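Local coordinates for protein diacylglycerol O-acyltransferase (Marinobacter hydrocarbonoclasticus, PDB 6CHJ) that probably transfers the acyl group of acyl-CoA to diacylglycerol or to fatty alcohols, making triacylglycerols and wax esters, at residues 30-35 against 391-396; 24-29 against 397-402; 287-292 against 373-378; 17-22 against 404-409. One frame throughout, in Å; residues are numbered along the deposited sequence.

Interaction 1 (30-35 against 391-396); sequences SFPEGA and NGAKLE
OE2 of E396 has two polar groups close by: OG of S30 lies 2.8 Å from it across the contact, and NZ of K394, its neighbour but one, reaches the same oxygen in a weakly bonded salt bridge of 3.1 Å. The site is the fraying end of an antiparallel ladder, where strand 22-30 of the N-terminal half leaves strand 393-401 of the C-terminal half in a mixed sheet of the CoA-dependent acyltransferase fold. The last backbone bond of the ladder here runs from S30 N to K394 O (3.1 Å, N-H...O 152°), with the donor in the carbonyl plane. E396 turns back over this end: CG stands beside its own backbone N (chi1 -57°) and the chain bends again at chi2, which brings the carboxylate up to the serine hydroxyl. The single proton of that hydroxyl has both E396 OE2 and OE1 of Q127, on the next strand 127-135, within reach and can serve one at a time. With an alanine in place of E396, K394 NZ would probably lose its carboxylate mate, and the S30 hydroxyl would keep Q127 OE1 alone of these two acceptors. Beyond S30 the chain turns off through a type II turn, P32 to A35, with G34 at positive phi. P32 packs against the start of the partner strand, its CG 4.0 Å from CB of A393, while A393 CB in turn sits 3.4 Å from S30 O. The G392 carbonyl oxygen lies against the proline, 3.2 Å from P32 CB, and P32 CA makes a bent C-H...O contact with it.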
# COMPACT_ATOMS: atom_id res chain seq x y z
N SER B 30 -15.29 -14.52 -16.19
CA SER B 30 -16.63 -14.13 -16.58
C SER B 30 -17.61 -14.63 -15.53
O SER B 30 -17.34 -15.60 -14.81
CB SER B 30 -16.98 -14.68 -17.96
OG SER B 30 -16.46 -13.83 -18.97
N PHE B 31 -18.74 -13.93 -15.42
CA PHE B 31 -19.83 -14.44 -14.59
C PHE B 31 -20.17 -15.87 -15.03
O PHE B 31 -20.30 -16.11 -16.24
CB PHE B 31 -21.09 -13.58 -14.71
CG PHE B 31 -21.09 -12.33 -13.86
CD1 PHE B 31 -19.90 -11.78 -13.39
CD2 PHE B 31 -22.29 -11.68 -13.57
CE1 PHE B 31 -19.90 -10.61 -12.64
CE2 PHE B 31 -22.30 -10.51 -12.82
CZ PHE B 31 -21.11 -9.98 -12.35
N PRO B 32 -20.33 -16.82 -14.11
CA PRO B 32 -20.81 -18.14 -14.53
C PRO B 32 -22.19 -18.01 -15.16
O PRO B 32 -22.97 -17.12 -14.81
CB PRO B 32 -20.86 -18.95 -13.22
CG PRO B 32 -20.13 -18.10 -12.18
CD PRO B 32 -20.28 -16.67 -12.65
N GLU B 33 -22.47 -18.87 -16.14
CA GLU B 33 -23.71 -18.73 -16.89
C GLU B 33 -24.91 -18.79 -15.96
O GLU B 33 -25.01 -19.67 -15.09
CB GLU B 33 -23.82 -19.81 -17.97
CG GLU B 33 -25.04 -19.66 -18.92
CD GLU B 33 -25.31 -18.22 -19.38
OE1 GLU B 33 -25.04 -17.90 -20.56
OE2 GLU B 33 -25.84 -17.40 -18.58
N GLY B 34 -25.80 -17.81 -16.12
CA GLY B 34 -27.00 -17.73 -15.31
C GLY B 34 -26.83 -17.17 -13.92
O GLY B 34 -27.56 -17.56 -13.01
N ALA B 35 -25.86 -16.25 -13.73
CA ALA B 35 -25.49 -15.63 -12.47
C ALA B 35 -26.31 -14.38 -12.24
O ALA B 35 -26.53 -13.59 -13.17
CB ALA B 35 -24.01 -15.25 -12.46
N ASN B 391 -15.47 -22.53 -9.92
CA ASN B 391 -16.90 -22.77 -9.64
C ASN B 391 -17.79 -22.24 -10.76
O ASN B 391 -18.72 -21.47 -10.55
CB ASN B 391 -17.26 -22.17 -8.28
CG ASN B 391 -16.41 -22.75 -7.16
OD1 ASN B 391 -16.47 -23.94 -6.89
ND2 ASN B 391 -15.58 -21.91 -6.54
N GLY B 392 -17.45 -22.66 -11.99
CA GLY B 392 -18.18 -22.28 -13.18
C GLY B 392 -17.89 -20.90 -13.72
O GLY B 392 -18.49 -20.51 -14.73
N ALA B 393 -17.00 -20.14 -13.09
CA ALA B 393 -16.55 -18.87 -13.66
C ALA B 393 -15.35 -19.17 -14.56
O ALA B 393 -14.33 -19.69 -14.09
CB ALA B 393 -16.19 -17.87 -12.57
N LYS B 394 -15.49 -18.89 -15.84
CA LYS B 394 -14.41 -19.18 -16.78
C LYS B 394 -13.26 -18.20 -16.58
O LYS B 394 -13.45 -16.98 -16.63
CB LYS B 394 -14.93 -19.12 -18.22
CG LYS B 394 -13.90 -19.42 -19.30
CD LYS B 394 -14.51 -19.32 -20.69
CE LYS B 394 -15.81 -18.52 -20.67
NZ LYS B 394 -16.14 -17.87 -21.97
N LEU B 395 -12.07 -18.72 -16.35
CA LEU B 395 -10.88 -17.90 -16.45
C LEU B 395 -10.72 -17.43 -17.90
O LEU B 395 -10.59 -18.25 -18.81
CB LEU B 395 -9.65 -18.69 -16.00
CG LEU B 395 -8.33 -17.94 -15.83
CD1 LEU B 395 -8.43 -16.88 -14.71
CD2 LEU B 395 -7.17 -18.91 -15.59
N GLU B 396 -10.76 -16.11 -18.11
CA GLU B 396 -10.57 -15.51 -19.43
C GLU B 396 -9.13 -15.08 -19.72
O GLU B 396 -8.79 -14.84 -20.89
CB GLU B 396 -11.47 -14.29 -19.61
CG GLU B 396 -12.94 -14.55 -19.43
CD GLU B 396 -13.57 -15.21 -20.65
OE1 GLU B 396 -12.85 -15.48 -21.64
OE2 GLU B 396 -14.80 -15.45 -20.61

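Interaction 2 (24-29 against 397-402); sequences GGLQLF and GMYPVS
This is a buried antiparallel strand pair near the centre of the molecule, where strand 393-401, from the C-terminal half, is added to the N-terminal sheet beside strand 22-30. Such a loan of a strand between halves fits the chloramphenicol acetyltransferase-like fold. The segment axes run at 160° and approach to 4.4 Å. G24 with V401 and L26 with Y399 are hydrogen-bonded pairs, each with two backbone bonds; the straightest bond of the set is L26 N to Y399 O (2.9 Å, 163°). L28 N adds one to G397 O at 3.0 Å. L26, L28, Y399 and V401 share a face, on which L26, Y399 and V401 also meet F241 of strand 239-247. With CG beside its backbone N (chi1 -50°), the Y399 ring presents an edge to L26 O, CD2 lying 3.4 Å from that oxygen, and its OH bonds S245 OG. V401 CG2 packs 3.6 Å from G24 C. A CB on G397 would run into Y399 OH. Q27 and M398 take the other face, where Q27 NE2 bonds A148 O. Cohesion here therefore rests chiefly on main-chain bonds, and at G24, beside V401, a side chain would be a tight fit.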
# COMPACT_ATOMS: atom_id res chain seq x y z
N GLY B 24 2.79 -11.05 -7.89
CA GLY B 24 1.35 -10.95 -7.99
C GLY B 24 0.85 -11.63 -9.24
O GLY B 24 1.62 -11.97 -10.14
N GLY B 25 -0.46 -11.83 -9.28
CA GLY B 25 -1.11 -12.36 -10.46
C GLY B 25 -2.51 -11.80 -10.60
O GLY B 25 -3.23 -11.62 -9.61
N LEU B 26 -2.90 -11.53 -11.84
CA LEU B 26 -4.20 -10.95 -12.15
C LEU B 26 -5.00 -11.94 -12.98
O LEU B 26 -4.68 -12.18 -14.16
CB LEU B 26 -4.04 -9.63 -12.90
CG LEU B 26 -5.39 -9.10 -13.36
CD1 LEU B 26 -6.33 -8.79 -12.16
CD2 LEU B 26 -5.19 -7.89 -14.25
N GLN B 27 -6.06 -12.48 -12.38
CA GLN B 27 -6.97 -13.42 -13.02
C GLN B 27 -8.28 -12.73 -13.35
O GLN B 27 -8.89 -12.09 -12.49
CB GLN B 27 -7.23 -14.62 -12.11
CG GLN B 27 -6.06 -15.57 -12.05
CD GLN B 27 -6.28 -16.60 -10.99
OE1 GLN B 27 -7.01 -16.34 -10.02
NE2 GLN B 27 -5.68 -17.77 -11.15
N LEU B 28 -8.72 -12.87 -14.59
CA LEU B 28 -9.96 -12.27 -15.06
C LEU B 28 -10.95 -13.38 -15.37
O LEU B 28 -10.62 -14.34 -16.07
CB LEU B 28 -9.68 -11.43 -16.30
CG LEU B 28 -10.87 -10.86 -17.05
CD1 LEU B 28 -11.43 -9.65 -16.29
CD2 LEU B 28 -10.41 -10.49 -18.45
N PHE B 29 -12.17 -13.28 -14.82
CA PHE B 29 -13.20 -14.29 -15.02
C PHE B 29 -14.45 -13.66 -15.63
O PHE B 29 -14.65 -12.45 -15.58
CB PHE B 29 -13.63 -14.98 -13.73
CG PHE B 29 -12.52 -15.61 -12.96
CD1 PHE B 29 -12.21 -16.94 -13.13
CD2 PHE B 29 -11.85 -14.89 -11.99
CE1 PHE B 29 -11.20 -17.55 -12.38
CE2 PHE B 29 -10.85 -15.48 -11.24
CZ PHE B 29 -10.52 -16.82 -11.44
N GLY B 397 -8.28 -14.93 -18.69
CA GLY B 397 -6.91 -14.47 -18.88
C GLY B 397 -6.17 -14.39 -17.55
O GLY B 397 -6.74 -13.92 -16.56
N MET B 398 -4.92 -14.85 -17.52
CA MET B 398 -4.09 -14.86 -16.32
C MET B 398 -2.77 -14.16 -16.65
O MET B 398 -2.09 -14.52 -17.61
CB MET B 398 -3.84 -16.30 -15.82
CG MET B 398 -3.71 -17.34 -16.95
SD MET B 398 -3.28 -19.04 -16.46
CE MET B 398 -1.65 -18.80 -15.75
N TYR B 399 -2.43 -13.14 -15.85
CA TYR B 399 -1.34 -12.21 -16.15
C TYR B 399 -0.43 -12.09 -14.94
O TYR B 399 -0.87 -11.60 -13.87
CB TYR B 399 -1.88 -10.84 -16.54
CG TYR B 399 -2.94 -10.91 -17.61
CD1 TYR B 399 -2.60 -10.94 -18.97
CD2 TYR B 399 -4.29 -10.98 -17.28
CE1 TYR B 399 -3.58 -11.02 -19.97
CE2 TYR B 399 -5.28 -11.05 -18.26
CZ TYR B 399 -4.91 -11.08 -19.61
OH TYR B 399 -5.88 -11.16 -20.57
N PRO B 400 0.83 -12.50 -15.04
CA PRO B 400 1.74 -12.35 -13.90
C PRO B 400 2.10 -10.89 -13.67
O PRO B 400 2.07 -10.06 -14.59
CB PRO B 400 2.96 -13.18 -14.33
CG PRO B 400 2.97 -13.03 -15.81
CD PRO B 400 1.52 -13.03 -16.23
N VAL B 401 2.43 -10.58 -12.41
CA VAL B 401 2.83 -9.24 -11.98
C VAL B 401 4.14 -9.43 -11.25
O VAL B 401 4.18 -10.06 -10.19
CB VAL B 401 1.79 -8.58 -11.06
CG1 VAL B 401 2.07 -7.08 -10.97
CG2 VAL B 401 0.36 -8.85 -11.55
N SER B 402 5.22 -8.91 -11.82
CA SER B 402 6.51 -9.31 -11.28
C SER B 402 7.16 -8.17 -10.48
O SER B 402 6.46 -7.26 -10.00
CB SER B 402 7.36 -9.82 -12.45
OG SER B 402 8.23 -10.83 -11.98

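Interaction 3 (287-292 against 373-378); sequences KPLVAF and TFNVVI
V290 and N375 are joined by two hydrogen bonds, one of them accepted by a side chain: V290 N gives to N375 OD1 (2.9 Å, 170°), and N375 N gives back to V290 O (2.7 Å). The asparagine amide thus stands in for a main-chain carbonyl at the N-terminal side of the parallel pairing. F292 then brackets V377 in parallel beta fashion, its N bonding V376 O and its O receiving I378 N at 3.0 Å. Aromatic contact follows: the F292 ring turns an edge to the face of F374, centroids 4.9 Å apart and planes at 60°, while F292 CB sits over the same face in a CH-pi contact. The F374 ring, with CG between its backbone N and carbonyl carbon, is brought alongside F292, one face toward F292 CB. Among apolar contacts, A291 CB touches I378 CD1 at 3.8 Å and F292 CB meets V377 CG2 at 4.1 Å. The short strand segments lie at 55° to each other. Within the C-terminal sheet, strand 310-314 flanks 290-294, and 410-417 flanks 376-380; helix 262-280 packs on L289, V376 and I378 through L274, L278 and C270, and helix 345-365 meets F292 through L356.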
# COMPACT_ATOMS: atom_id res chain seq x y z
N LYS B 287 23.80 0.98 -29.23
CA LYS B 287 23.93 -0.47 -29.09
C LYS B 287 22.57 -1.10 -28.79
O LYS B 287 21.72 -0.49 -28.12
CB LYS B 287 24.92 -0.81 -27.98
CG LYS B 287 26.39 -0.71 -28.42
CD LYS B 287 27.35 -0.79 -27.23
CE LYS B 287 28.04 -2.15 -27.15
NZ LYS B 287 28.97 -2.24 -25.96
N PRO B 288 22.33 -2.31 -29.27
CA PRO B 288 21.05 -2.97 -29.01
C PRO B 288 20.86 -3.28 -27.53
O PRO B 288 21.82 -3.40 -26.76
CB PRO B 288 21.13 -4.24 -29.85
CG PRO B 288 22.58 -4.53 -29.96
CD PRO B 288 23.26 -3.18 -30.00
N LEU B 289 19.59 -3.43 -27.14
CA LEU B 289 19.29 -3.85 -25.78
C LEU B 289 19.59 -5.34 -25.61
O LEU B 289 19.50 -6.13 -26.56
CB LEU B 289 17.83 -3.57 -25.44
CG LEU B 289 17.53 -2.29 -24.68
CD1 LEU B 289 17.91 -1.09 -25.51
CD2 LEU B 289 16.05 -2.27 -24.34
N VAL B 290 19.92 -5.73 -24.37
CA VAL B 290 20.15 -7.12 -24.02
C VAL B 290 19.14 -7.53 -22.96
O VAL B 290 18.87 -6.77 -22.02
CB VAL B 290 21.59 -7.34 -23.51
CG1 VAL B 290 21.78 -8.75 -22.96
CG2 VAL B 290 22.57 -7.03 -24.63
N ALA B 291 18.60 -8.75 -23.09
CA ALA B 291 17.56 -9.27 -22.21
C ALA B 291 18.05 -10.49 -21.43
O ALA B 291 18.65 -11.40 -21.99
CB ALA B 291 16.33 -9.68 -23.02
N PHE B 292 17.73 -10.50 -20.14
CA PHE B 292 17.91 -11.67 -19.29
C PHE B 292 16.74 -12.64 -19.51
O PHE B 292 15.60 -12.32 -19.15
CB PHE B 292 18.00 -11.21 -17.83
CG PHE B 292 18.17 -12.34 -16.81
CD1 PHE B 292 19.31 -12.41 -16.02
CD2 PHE B 292 17.16 -13.28 -16.60
CE1 PHE B 292 19.45 -13.41 -15.08
CE2 PHE B 292 17.31 -14.28 -15.66
CZ PHE B 292 18.45 -14.35 -14.90
N THR B 373 25.02 -5.58 -17.91
CA THR B 373 24.93 -6.93 -18.47
C THR B 373 23.57 -7.25 -19.10
O THR B 373 23.48 -8.03 -20.06
CB THR B 373 25.27 -7.98 -17.40
OG1 THR B 373 26.48 -7.60 -16.72
CG2 THR B 373 25.45 -9.35 -18.02
N PHE B 374 22.49 -6.71 -18.55
CA PHE B 374 21.22 -6.86 -19.24
C PHE B 374 20.33 -5.69 -18.88
O PHE B 374 20.42 -5.13 -17.78
CB PHE B 374 20.53 -8.21 -18.93
CG PHE B 374 20.30 -8.48 -17.47
CD1 PHE B 374 19.12 -8.09 -16.86
CD2 PHE B 374 21.25 -9.18 -16.72
CE1 PHE B 374 18.89 -8.35 -15.50
CE2 PHE B 374 21.03 -9.46 -15.37
CZ PHE B 374 19.85 -9.04 -14.76
N ASN B 375 19.48 -5.31 -19.82
CA ASN B 375 18.65 -4.14 -19.62
C ASN B 375 17.28 -4.48 -19.09
O ASN B 375 16.62 -3.60 -18.52
CB ASN B 375 18.54 -3.36 -20.93
CG ASN B 375 19.90 -3.00 -21.52
OD1 ASN B 375 20.48 -3.79 -22.27
ND2 ASN B 375 20.41 -1.82 -21.19
N VAL B 376 16.84 -5.74 -19.21
CA VAL B 376 15.49 -6.11 -18.82
C VAL B 376 15.43 -7.63 -18.64
O VAL B 376 16.19 -8.37 -19.26
CB VAL B 376 14.48 -5.60 -19.88
CG1 VAL B 376 14.86 -6.13 -21.27
CG2 VAL B 376 13.06 -5.98 -19.51
N VAL B 377 14.50 -8.08 -17.80
CA VAL B 377 14.15 -9.49 -17.67
C VAL B 377 12.94 -9.77 -18.55
O VAL B 377 11.97 -9.02 -18.52
CB VAL B 377 13.85 -9.86 -16.21
CG1 VAL B 377 13.35 -11.32 -16.11
CG2 VAL B 377 15.10 -9.64 -15.35
N ILE B 378 13.01 -10.83 -19.34
CA ILE B 378 11.86 -11.31 -20.10
C ILE B 378 11.65 -12.76 -19.70
O ILE B 378 12.34 -13.66 -20.19
CB ILE B 378 12.06 -11.18 -21.61
CG1 ILE B 378 12.49 -9.77 -22.01
CG2 ILE B 378 10.77 -11.58 -22.33
CD1 ILE B 378 12.57 -9.54 -23.55

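Interaction 4 (17-22 against 404-409); sequences RQQPMH and DMDRLA
Q19 and D406 cross at about a right angle, the amide plane turned 72° from the carboxylate, and it is the main chain of D406 that the glutamine serves: D406 N gives a nearly straight bond to Q19 OE1 (3.0 Å, N-H...O 166°), tilted from the carbonyl plane. Q19 CG lies between the backbone N and the carbonyl carbon, and beyond it the chain extends to carry the amide across the gap; at its other end NE2 bonds L14 O. Q18 also crosses D406 at about a right angle, but here the flat groups lie within 25° of each other, and Q18 NE2 reaches D406 OD2 only weakly, at 3.4 Å. The aspartate's other oxygen, OD1, takes the backbone N-H of I235. D406 belongs to a type II turn from M405 to L408, closed by L408 N to M405 O (2.8 Å) and, less tightly, by M405 N to L408 O (3.2 Å), with R407 at positive phi. Nearer the strands, Q19 CB rests 3.6 Å from D404 O, and a water appears to link that oxygen to P20 O, although both of its distances are improbably short. Replacing Q19 by a leucine would probably leave D406 N and L14 O without their partners and loosen the grip on the turn. Two buried loops, one from each half of the chain, are thus joined by neutral amides and main-chain groups; for the carboxylate of D406 the I235 backbone N-H is the firmer partner, and the Q18 amide contributes weakly.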
# COMPACT_ATOMS: atom_id res chain seq x y z
N ARG B 17 11.52 0.47 0.11
CA ARG B 17 10.25 1.07 -0.28
C ARG B 17 10.12 1.22 -1.79
O ARG B 17 9.02 1.14 -2.34
CB ARG B 17 10.04 2.44 0.41
CG ARG B 17 8.76 3.22 -0.05
CD ARG B 17 7.44 2.40 0.10
NE ARG B 17 6.29 2.98 -0.62
CZ ARG B 17 5.85 2.56 -1.82
NH1 ARG B 17 6.45 1.56 -2.46
NH2 ARG B 17 4.79 3.15 -2.39
N GLN B 18 11.23 1.41 -2.49
CA GLN B 18 11.14 1.62 -3.93
C GLN B 18 11.11 0.31 -4.73
O GLN B 18 10.76 0.32 -5.91
CB GLN B 18 12.28 2.52 -4.41
CG GLN B 18 13.68 1.88 -4.43
CD GLN B 18 14.32 1.79 -3.03
OE1 GLN B 18 13.74 2.24 -2.02
NE2 GLN B 18 15.55 1.24 -2.98
N GLN B 19 11.43 -0.82 -4.09
CA GLN B 19 11.39 -2.13 -4.74
C GLN B 19 10.76 -3.14 -3.78
O GLN B 19 11.46 -3.95 -3.15
CB GLN B 19 12.80 -2.57 -5.18
CG GLN B 19 13.92 -2.44 -4.08
CD GLN B 19 15.33 -2.49 -4.66
OE1 GLN B 19 15.70 -1.72 -5.54
NE2 GLN B 19 16.14 -3.40 -4.13
N PRO B 20 9.44 -3.13 -3.64
CA PRO B 20 8.81 -4.26 -2.95
C PRO B 20 9.21 -5.56 -3.64
O PRO B 20 9.50 -5.59 -4.85
CB PRO B 20 7.32 -3.96 -3.06
CG PRO B 20 7.26 -2.49 -3.18
CD PRO B 20 8.45 -2.09 -3.98
N MET B 21 9.30 -6.61 -2.84
CA MET B 21 9.78 -7.90 -3.30
C MET B 21 8.66 -8.94 -3.22
O MET B 21 8.87 -10.08 -2.82
CB MET B 21 11.03 -8.30 -2.49
CG MET B 21 12.25 -7.40 -2.76
SD MET B 21 12.83 -7.33 -4.51
CE MET B 21 12.96 -9.04 -4.85
N HIS B 22 7.46 -8.53 -3.58
CA HIS B 22 6.33 -9.44 -3.70
C HIS B 22 6.00 -9.64 -5.17
O HIS B 22 6.19 -8.75 -6.00
CB HIS B 22 5.11 -8.91 -2.94
CG HIS B 22 4.63 -7.56 -3.39
ND1 HIS B 22 4.94 -6.40 -2.72
CD2 HIS B 22 3.85 -7.19 -4.44
CE1 HIS B 22 4.39 -5.37 -3.34
NE2 HIS B 22 3.73 -5.82 -4.39
N ASP B 404 10.01 -5.11 -10.15
CA ASP B 404 11.01 -4.12 -10.52
C ASP B 404 12.04 -3.91 -9.40
O ASP B 404 11.77 -4.11 -8.21
CB ASP B 404 10.37 -2.78 -10.83
CG ASP B 404 9.39 -2.85 -11.96
OD1 ASP B 404 9.67 -3.57 -12.95
OD2 ASP B 404 8.36 -2.15 -11.86
N MET B 405 13.22 -3.44 -9.82
CA MET B 405 14.34 -3.12 -8.94
C MET B 405 14.97 -1.81 -9.41
O MET B 405 14.83 -1.43 -10.58
CB MET B 405 15.43 -4.20 -9.00
CG MET B 405 15.22 -5.35 -8.08
SD MET B 405 16.69 -6.37 -8.15
CE MET B 405 17.95 -5.15 -7.67
N ASP B 406 15.68 -1.15 -8.49
CA ASP B 406 16.68 -0.16 -8.87
C ASP B 406 17.53 -0.70 -10.01
O ASP B 406 18.10 -1.79 -9.90
CB ASP B 406 17.60 0.17 -7.68
CG ASP B 406 17.07 1.28 -6.77
OD1 ASP B 406 16.10 1.99 -7.11
OD2 ASP B 406 17.66 1.46 -5.69
N ARG B 407 17.60 0.05 -11.11
CA ARG B 407 18.34 -0.26 -12.34
C ARG B 407 17.74 -1.42 -13.13
O ARG B 407 18.37 -1.89 -14.10
CB ARG B 407 19.84 -0.50 -12.07
CG ARG B 407 20.61 0.82 -11.79
CD ARG B 407 21.90 0.65 -10.95
NE ARG B 407 21.72 0.09 -9.60
CZ ARG B 407 21.55 0.81 -8.48
NH1 ARG B 407 21.44 0.19 -7.32
NH2 ARG B 407 21.50 2.13 -8.53
N LEU B 408 16.53 -1.91 -12.77
CA LEU B 408 15.67 -2.72 -13.65
C LEU B 408 14.24 -2.17 -13.53
O LEU B 408 13.35 -2.78 -12.94
CB LEU B 408 15.71 -4.22 -13.29
CG LEU B 408 17.04 -4.93 -13.54
CD1 LEU B 408 17.12 -6.28 -12.80
CD2 LEU B 408 17.26 -5.10 -15.05
N ALA B 409 13.99 -1.00 -14.13
CA ALA B 409 12.69 -0.36 -14.01
C ALA B 409 11.56 -1.23 -14.58
O ALA B 409 10.43 -1.14 -14.10
CB ALA B 409 12.70 1.01 -14.68
O HOH W 1 9.67 -4.02 -6.80

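Overall arrangement
Along the chain the contacts nest: 17-22, 24-29 and 30-35 run in one direction and meet 404-409, 397-402 and 391-396 in reverse order, so interaction 4 encloses 2, which encloses 1, with interaction 3 innermost. Interactions 1 and 2, centres 17 Å apart, continue one ladder of strands 22-30 and 393-401, linked by a probable bond from E396 N to L28 O (2.7 Å). Interaction 3 belongs to the other, C-terminal sheet, about 40 Å from interaction 1 between centres. Interaction 4 lies between the sheets, centre 17 Å from interaction 3, where L408 CD2 touches F374 CE1 (3.7 Å). The C-terminal part of the chain, lending strand 393-401 to the N-terminal sheet, ties the two halves together.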